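Local coordinates for predicted flavin-nucleotide-binding protein from COG3576 family structurally related to pyridoxine 5'-phosphate oxidase (Lactobacillus delbrueckii subsp. bulgaricus, PDB 2HTD) that probably binds a flavin nucleotide and belongs to the pyridoxamine 5'-phosphate oxidase family, although its substrate and reaction are not established, at residues Leu43-Ala48 with Gly76-Asn81; Ala107-Asp112 with Phe129-Asn134. All coordinates share one frame; numbering follows the deposited sequence.

In the fold
Both contacts involve the same antiparallel sheet of a fold related to pyridoxine 5'-phosphate oxidase, and they lie about 14 Å apart, centre to centre. Contact 1 packs helix 77-83 on strand 41-46, whereas contact 2 pairs strand 99-110 with strand 129-139. Helix 77-83 connects them: Tyr79, whose CB leaves the helix away from residues 43-48, reaches contact 2, where its OH lies 2.9 Å from Glu111 OE2, a probable hydrogen bond, and its CE1 lies 3.5 Å from Phe129 CD2. A sulfate, probably from the crystallisation liquor, occupies the helix start in contact 1, held by backbone N-H groups; no flavin is part of either contact.

Contact 1. Residues Leu43-Ala48 with Gly76-Asn81; sequences LATVDA and GEAYEN. With SO4 (sulfate ion), chain C.
In this oxidase-like fold, the first turn of helix 77-83, with Gly76 at its N-cap, packs on the end of strand 41-46; the axes of segments 43-46 and 77-81 come within 7.8 Å and cross at 50°. Asn81 ND2 donates to Thr45 OG1 over 2.8 Å, and the nearly linear N-H...O angle of 172°, with Thr45 OG1 nearly in the amide plane, makes this a well-directed bond. Thr45 has OG1 between its backbone N and carbonyl carbon (chi1 65°), which turns the hydroxyl to the amide while CG2 lies near Ala78 CB. OG1 also bonds Gln53, and Asn81 OD1 takes a bond from Arg84, fixing both ends of the amide. Glu77 OE2 receives a second, weak bond from Asn81 ND2 at 3.3 Å. The same carboxylate oxygen comes within 4.2 Å of Asp47 OD2, a like-charge approach probably eased by a water that donates to both, 2.7 Å from Asp47 OD2 and 2.6 Å from Glu77 OE2. Asp47 OD1 meanwhile accepts from the backbone N of Asp49 and Asn51. Farther up the strand, Leu43 CD2 rests on Ala78 CB at 4.0 Å. At the helix N-terminus the amides of Glu77 and Ala78 grip the sulfate, with Ala78 N 3.0 Å from O2; Met20 N of the second subunit binds the same ion. Strand 52-57 pairs with strand 41-46 and brings Gln53 against Glu77, Ala78 and Asn81, while strand 88-94 flanks the other edge and Val88 and Leu90 pack on Leu43.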
ATOM      1  N   LEU B  43      -0.250   3.787  -2.894  1.00 12.53           N
ATOM      2  CA  LEU B  43      -1.020   3.157  -3.950  1.00 13.12           C
ATOM      3  C   LEU B  43      -0.568   1.724  -4.150  1.00 15.31           C
ATOM      4  O   LEU B  43       0.616   1.438  -4.123  1.00 16.29           O
ATOM      5  CB  LEU B  43      -0.833   3.962  -5.237  1.00 18.06           C
ATOM      6  CG  LEU B  43      -1.299   3.605  -6.626  1.00 22.94           C
ATOM      7  CD1 LEU B  43      -1.268   4.887  -7.440  1.00 25.04           C
ATOM      8  CD2 LEU B  43      -0.409   2.563  -7.277  1.00 21.26           C
ATOM      9  N   ALA B  44      -1.529   0.846  -4.421  1.00 13.26           N
ATOM     10  CA  ALA B  44      -1.276  -0.569  -4.611  1.00 13.08           C
ATOM     11  C   ALA B  44      -1.916  -1.016  -5.899  1.00 11.83           C
ATOM     12  O   ALA B  44      -3.014  -0.551  -6.247  1.00 12.58           O
ATOM     13  CB  ALA B  44      -1.822  -1.394  -3.436  1.00 14.45           C
ATOM     14  N   THR B  45      -1.208  -1.893  -6.607  1.00 13.16           N
ATOM     15  CA  THR B  45      -1.632  -2.491  -7.872  1.00 12.02           C
ATOM     16  C   THR B  45      -1.315  -3.973  -7.821  1.00 12.08           C
ATOM     17  O   THR B  45      -0.697  -4.465  -6.876  1.00 13.13           O
ATOM     18  CB  THR B  45      -0.909  -1.848  -9.091  1.00 11.40           C
ATOM     19  OG1 THR B  45       0.496  -2.122  -9.037  1.00 14.21           O
ATOM     20  CG2 THR B  45      -1.172  -0.341  -9.168  1.00 15.31           C
ATOM     21  N   VAL B  46      -1.730  -4.685  -8.865  1.00 10.74           N
ATOM     22  CA  VAL B  46      -1.591  -6.131  -8.935  1.00 12.20           C
ATOM     23  C   VAL B  46      -0.791  -6.470 -10.167  1.00 13.70           C
ATOM     24  O   VAL B  46      -1.080  -5.997 -11.278  1.00 14.17           O
ATOM     25  CB  VAL B  46      -2.961  -6.766  -9.050  1.00 14.91           C
ATOM     26  CG1 VAL B  46      -2.857  -8.245  -9.045  1.00 12.64           C
ATOM     27  CG2 VAL B  46      -3.885  -6.294  -7.938  1.00 16.30           C
ATOM     28  N   ASP B  47       0.227  -7.295  -9.980  1.00 13.42           N
ATOM     29  CA  ASP B  47       1.132  -7.652 -11.055  1.00 15.58           C
ATOM     30  C   ASP B  47       0.614  -8.805 -11.862  1.00 15.99           C
ATOM     31  O   ASP B  47      -0.515  -9.298 -11.675  1.00 14.66           O
ATOM     32  CB  ASP B  47       2.570  -7.884 -10.540  1.00 17.36           C
ATOM     33  CG  ASP B  47       2.738  -9.165  -9.744  1.00 19.57           C
ATOM     34  OD1 ASP B  47       1.962 -10.131  -9.915  1.00 18.36           O
ATOM     35  OD2 ASP B  47       3.704  -9.192  -8.935  1.00 19.89           O
ATOM     36  N   ALA B  48       1.425  -9.225 -12.826  1.00 18.73           N
ATOM     37  CA  ALA B  48       0.987 -10.204 -13.782  1.00 18.95           C
ATOM     38  C   ALA B  48       0.735 -11.598 -13.182  1.00 18.05           C
ATOM     39  O   ALA B  48       0.041 -12.412 -13.784  1.00 19.79           O
ATOM     40  CB  ALA B  48       2.007 -10.297 -14.920  1.00 18.73           C
ATOM     41  N   GLY B  76       6.918   2.999 -13.973  1.00 22.69           N
ATOM     42  CA  GLY B  76       7.559   1.783 -13.460  1.00 20.06           C
ATOM     43  C   GLY B  76       6.531   0.671 -13.285  1.00 19.15           C
ATOM     44  O   GLY B  76       5.648   0.507 -14.122  1.00 18.45           O
ATOM     45  N   GLU B  77       6.657  -0.110 -12.218  1.00 18.42           N
ATOM     46  CA  GLU B  77       5.765  -1.274 -12.042  1.00 16.78           C
ATOM     47  C   GLU B  77       4.288  -0.944 -11.872  1.00 15.52           C
ATOM     48  O   GLU B  77       3.462  -1.606 -12.488  1.00 15.66           O
ATOM     49  CB  GLU B  77       6.180  -2.159 -10.877  1.00 19.67           C
ATOM     50  CG  GLU B  77       5.582  -3.561 -11.040  1.00 26.13           C
ATOM     51  CD  GLU B  77       5.742  -4.456  -9.835  1.00 34.97           C
ATOM     52  OE1 GLU B  77       6.879  -4.531  -9.273  1.00 38.36           O
ATOM     53  OE2 GLU B  77       4.723  -5.110  -9.483  1.00 34.07           O
ATOM     54  N   ALA B  78       3.952   0.036 -11.036  1.00 15.24           N
ATOM     55  CA  ALA B  78       2.562   0.439 -10.905  1.00 16.20           C
ATOM     56  C   ALA B  78       1.978   0.784 -12.278  1.00 16.39           C
ATOM     57  O   ALA B  78       0.880   0.390 -12.612  1.00 15.74           O
ATOM     58  CB  ALA B  78       2.401   1.611  -9.955  1.00 15.36           C
ATOM     59  N   TYR B  79       2.725   1.534 -13.076  1.00 16.29           N
ATOM     60  CA  TYR B  79       2.210   1.969 -14.361  1.00 15.32           C
ATOM     61  C   TYR B  79       2.027   0.778 -15.276  1.00 13.87           C
ATOM     62  O   TYR B  79       0.993   0.652 -15.914  1.00 15.60           O
ATOM     63  CB  TYR B  79       3.100   3.033 -14.979  1.00 17.57           C
ATOM     64  CG  TYR B  79       2.928   3.142 -16.484  1.00 22.63           C
ATOM     65  CD1 TYR B  79       1.874   3.845 -17.029  1.00 26.21           C
ATOM     66  CD2 TYR B  79       3.801   2.501 -17.344  1.00 20.59           C
ATOM     67  CE1 TYR B  79       1.698   3.934 -18.407  1.00 26.41           C
ATOM     68  CE2 TYR B  79       3.639   2.574 -18.732  1.00 29.05           C
ATOM     69  CZ  TYR B  79       2.571   3.296 -19.254  1.00 29.67           C
ATOM     70  OH  TYR B  79       2.406   3.382 -20.639  1.00 33.78           O
ATOM     71  N   GLU B  80       3.024  -0.103 -15.343  1.00 13.77           N
ATOM     72  CA  GLU B  80       2.912  -1.304 -16.168  1.00 13.54           C
ATOM     73  C   GLU B  80       1.736  -2.171 -15.711  1.00 13.74           C
ATOM     74  O   GLU B  80       1.052  -2.736 -16.550  1.00 13.13           O
ATOM     75  CB  GLU B  80       4.188  -2.126 -16.108  1.00 14.22           C
ATOM     76  CG  GLU B  80       5.393  -1.402 -16.738  1.00 22.17           C
ATOM     77  CD  GLU B  80       5.348  -1.236 -18.277  1.00 31.76           C
ATOM     78  OE1 GLU B  80       4.440  -1.773 -18.971  1.00 33.26           O
ATOM     79  OE2 GLU B  80       6.261  -0.551 -18.798  1.00 37.83           O
ATOM     80  N   ASN B  81       1.487  -2.269 -14.398  1.00 12.38           N
ATOM     81  CA  ASN B  81       0.334  -3.054 -13.900  1.00 11.99           C
ATOM     82  C   ASN B  81      -0.980  -2.428 -14.315  1.00 12.87           C
ATOM     83  O   ASN B  81      -1.904  -3.115 -14.769  1.00 11.65           O
ATOM     84  CB  ASN B  81       0.349  -3.252 -12.395  1.00 12.81           C
ATOM     85  CG  ASN B  81       1.504  -4.079 -11.921  1.00 13.38           C
ATOM     86  OD1 ASN B  81       2.125  -4.807 -12.697  1.00 12.45           O
ATOM     87  ND2 ASN B  81       1.815  -3.969 -10.636  1.00 14.19           N
TER
HETATM   88  S   SO4 C 122       7.310   1.871  -9.294  1.00 50.59           S
HETATM   89  O1  SO4 C 122       7.426   3.141 -10.009  1.00 61.20           O
HETATM   90  O2  SO4 C 122       5.905   1.490  -9.259  1.00 36.83           O
HETATM   91  O3  SO4 C 122       8.135   0.865  -9.970  1.00 45.50           O
HETATM   92  O4  SO4 C 122       7.893   2.053  -7.976  1.00 51.80           O
HETATM   93  O   HOH W   1       5.349  -7.208  -8.123  1.00 30.88           O

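Contact 2. Residues Ala107-Asp112 with Phe129-Asn134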
ATOM      1  N   ALA B 107      -8.539   2.848 -13.114  1.00  9.86           N
ATOM      2  CA  ALA B 107      -7.647   3.856 -13.635  1.00  8.70           C
ATOM      3  C   ALA B 107      -7.999   4.210 -15.059  1.00 11.49           C
ATOM      4  O   ALA B 107      -8.395   3.345 -15.840  1.00  9.48           O
ATOM      5  CB  ALA B 107      -6.223   3.349 -13.609  1.00  9.13           C
ATOM      6  N   GLU B 108      -7.864   5.492 -15.378  1.00 11.05           N
ATOM      7  CA  GLU B 108      -8.072   6.033 -16.731  1.00 14.85           C
ATOM      8  C   GLU B 108      -6.797   6.804 -17.023  1.00 10.71           C
ATOM      9  O   GLU B 108      -6.522   7.824 -16.390  1.00 10.62           O
ATOM     10  CB  GLU B 108      -9.331   6.917 -16.717  1.00 16.78           C
ATOM     11  CG  GLU B 108      -9.514   7.957 -17.831  1.00 24.54           C
ATOM     12  CD  GLU B 108     -10.661   8.966 -17.537  1.00 22.62           C
ATOM     13  OE1 GLU B 108     -11.825   8.520 -17.575  1.00 33.43           O
ATOM     14  OE2 GLU B 108     -10.410  10.189 -17.291  1.00 18.48           O
ATOM     15  N   VAL B 109      -5.970   6.295 -17.929  1.00 11.47           N
ATOM     16  CA  VAL B 109      -4.669   6.896 -18.152  1.00 11.72           C
ATOM     17  C   VAL B 109      -4.661   7.781 -19.391  1.00 11.23           C
ATOM     18  O   VAL B 109      -5.120   7.360 -20.454  1.00 11.26           O
ATOM     19  CB  VAL B 109      -3.582   5.823 -18.324  1.00 13.03           C
ATOM     20  CG1 VAL B 109      -2.221   6.457 -18.584  1.00 16.66           C
ATOM     21  CG2 VAL B 109      -3.532   4.896 -17.101  1.00 15.09           C
ATOM     22  N   HIS B 110      -4.103   8.980 -19.256  1.00  9.08           N
ATOM     23  CA  HIS B 110      -4.049   9.951 -20.328  1.00 10.10           C
ATOM     24  C   HIS B 110      -2.612  10.251 -20.571  1.00 12.26           C
ATOM     25  O   HIS B 110      -1.962  10.839 -19.722  1.00 13.04           O
ATOM     26  CB  HIS B 110      -4.746  11.207 -19.899  1.00  8.61           C
ATOM     27  CG  HIS B 110      -6.193  11.018 -19.609  1.00 13.39           C
ATOM     28  ND1 HIS B 110      -7.161  11.208 -20.567  1.00 15.47           N
ATOM     29  CD2 HIS B 110      -6.841  10.694 -18.473  1.00 13.10           C
ATOM     30  CE1 HIS B 110      -8.347  10.991 -20.036  1.00 15.06           C
ATOM     31  NE2 HIS B 110      -8.180  10.683 -18.765  1.00 10.25           N
ATOM     32  N   GLU B 111      -2.090   9.818 -21.712  1.00 14.06           N
ATOM     33  CA  GLU B 111      -0.649   9.918 -21.967  1.00 18.14           C
ATOM     34  C   GLU B 111      -0.297  11.243 -22.636  1.00 18.08           C
ATOM     35  O   GLU B 111       0.461  12.048 -22.073  1.00 20.84           O
ATOM     36  CB  GLU B 111      -0.145   8.700 -22.754  1.00 17.61           C
ATOM     37  CG  GLU B 111      -0.265   7.394 -21.923  1.00 23.07           C
ATOM     38  CD  GLU B 111       0.464   6.189 -22.520  1.00 26.04           C
ATOM     39  OE1 GLU B 111       1.105   6.336 -23.591  1.00 25.52           O
ATOM     40  OE2 GLU B 111       0.382   5.092 -21.904  1.00 34.12           O
ATOM     41  N   ASP B 112      -0.876  11.502 -23.802  1.00 17.59           N
ATOM     42  CA  ASP B 112      -0.589  12.753 -24.521  1.00 18.49           C
ATOM     43  C   ASP B 112      -1.781  13.262 -25.330  1.00 14.87           C
ATOM     44  O   ASP B 112      -1.633  13.797 -26.424  1.00 14.07           O
ATOM     45  CB  ASP B 112       0.642  12.574 -25.430  1.00 20.18           C
ATOM     46  CG  ASP B 112       1.143  13.904 -26.024  1.00 25.68           C
ATOM     47  OD1 ASP B 112       1.241  14.915 -25.280  1.00 29.85           O
ATOM     48  OD2 ASP B 112       1.426  13.934 -27.241  1.00 38.27           O
ATOM     49  N   PHE B 129       2.580  11.028 -17.456  1.00 13.62           N
ATOM     50  CA  PHE B 129       1.204  10.639 -17.760  1.00 11.87           C
ATOM     51  C   PHE B 129       0.268  11.055 -16.645  1.00 14.85           C
ATOM     52  O   PHE B 129       0.666  11.110 -15.465  1.00 18.80           O
ATOM     53  CB  PHE B 129       1.065   9.145 -17.988  1.00 14.19           C
ATOM     54  CG  PHE B 129       1.978   8.595 -19.033  1.00 16.46           C
ATOM     55  CD1 PHE B 129       2.391   9.360 -20.118  1.00 16.86           C
ATOM     56  CD2 PHE B 129       2.402   7.281 -18.957  1.00 20.71           C
ATOM     57  CE1 PHE B 129       3.232   8.830 -21.072  1.00 18.63           C
ATOM     58  CE2 PHE B 129       3.234   6.750 -19.925  1.00 18.95           C
ATOM     59  CZ  PHE B 129       3.650   7.520 -20.978  1.00 18.81           C
ATOM     60  N   VAL B 130      -0.968  11.381 -17.010  1.00 13.79           N
ATOM     61  CA  VAL B 130      -1.981  11.782 -16.049  1.00 13.63           C
ATOM     62  C   VAL B 130      -2.880  10.595 -15.833  1.00 14.49           C
ATOM     63  O   VAL B 130      -3.450  10.062 -16.773  1.00 15.15           O
ATOM     64  CB  VAL B 130      -2.789  12.970 -16.586  1.00 12.29           C
ATOM     65  CG1 VAL B 130      -4.006  13.352 -15.651  1.00 17.46           C
ATOM     66  CG2 VAL B 130      -1.867  14.153 -16.839  1.00 13.76           C
ATOM     67  N   VAL B 131      -2.935  10.132 -14.594  1.00 16.08           N
ATOM     68  CA  VAL B 131      -3.794   9.014 -14.265  1.00 13.82           C
ATOM     69  C   VAL B 131      -4.966   9.515 -13.443  1.00 13.15           C
ATOM     70  O   VAL B 131      -4.777  10.053 -12.380  1.00 14.12           O
ATOM     71  CB  VAL B 131      -3.072   7.948 -13.491  1.00 15.25           C
ATOM     72  CG1 VAL B 131      -4.034   6.739 -13.259  1.00 13.13           C
ATOM     73  CG2 VAL B 131      -1.780   7.552 -14.195  1.00 14.30           C
ATOM     74  N   ASN B 132      -6.169   9.331 -13.962  1.00 13.72           N
ATOM     75  CA  ASN B 132      -7.390   9.613 -13.226  1.00 13.91           C
ATOM     76  C   ASN B 132      -7.885   8.314 -12.605  1.00 14.36           C
ATOM     77  O   ASN B 132      -7.783   7.259 -13.203  1.00 15.54           O
ATOM     78  CB  ASN B 132      -8.460  10.184 -14.146  1.00 15.85           C
ATOM     79  CG  ASN B 132      -8.251  11.678 -14.450  1.00 16.37           C
ATOM     80  OD1 ASN B 132      -7.157  12.155 -14.493  1.00 18.70           O
ATOM     81  ND2 ASN B 132      -9.323  12.382 -14.697  1.00 14.46           N
ATOM     82  N   LEU B 133      -8.489   8.415 -11.426  1.00 15.34           N
ATOM     83  CA  LEU B 133      -8.901   7.239 -10.675  1.00 13.57           C
ATOM     84  C   LEU B 133     -10.359   7.421 -10.341  1.00 13.70           C
ATOM     85  O   LEU B 133     -10.723   8.395  -9.684  1.00 15.94           O
ATOM     86  CB  LEU B 133      -8.050   7.104  -9.424  1.00 16.60           C
ATOM     87  CG  LEU B 133      -6.571   6.784  -9.612  1.00 18.66           C
ATOM     88  CD1 LEU B 133      -5.844   6.932  -8.294  1.00 20.30           C
ATOM     89  CD2 LEU B 133      -6.437   5.399 -10.146  1.00 14.66           C
ATOM     90  N   ASN B 134     -11.170   6.476 -10.780  1.00 12.49           N
ATOM     91  CA  ASN B 134     -12.597   6.482 -10.575  1.00 15.27           C
ATOM     92  C   ASN B 134     -12.891   5.581  -9.403  1.00 12.42           C
ATOM     93  O   ASN B 134     -12.738   4.358  -9.467  1.00 12.05           O
ATOM     94  CB  ASN B 134     -13.355   5.978 -11.804  1.00 16.59           C
ATOM     95  CG  ASN B 134     -12.864   6.597 -13.113  1.00 23.45           C
ATOM     96  OD1 ASN B 134     -12.464   7.763 -13.160  1.00 32.47           O
ATOM     97  ND2 ASN B 134     -12.868   5.799 -14.177  1.00 28.53           N
TER
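Glu108 OE2 accepts a 2.7 Å hydrogen bond from His110 NE2 and lies 3.6 Å from Asn132 ND2 on the next strand. The two strands form an antiparallel ladder: Glu108-Asn132 and His110-Val130 are hydrogen-bonded pairs, Ala107-Leu133 and Val109-Val131 non-hydrogen-bonded ones, and four backbone bonds hold them, among them His110 N to Val130 O at 2.8 Å. OE2 lies in the imidazole plane, but the ring meets it on the anti side, 32° out of the carboxylate plane. His110 ND1 bonds Asp113, so both ring nitrogens have carboxylate partners and the ring's rotation is fixed. Gln69 and Tyr115 hold the Asn132 amide. On the face bearing Ala107 and Val109, Ala107 CB touches Leu133 CD2 at 4.0 Å, and Ile82 of helix 77-83 packs on Ala107 and Val109. At the ladder's end, with Phe129 CG anti to the carbonyl carbon (chi1 -55°), the ring lies against the side chain of Glu111, whose OE2 is the partner of Tyr79; Lys75 makes a cation-pi contact with the ring. Replacing Phe129 by an alanine would probably leave the Glu111 chain without its aromatic support and Lys75 without its pi partner. The carboxylate stacks with its plane 4° from that of the ring, while Glu111 CG makes a CH-pi contact over the centre, 3.7 Å from the Phe129 ring centroid.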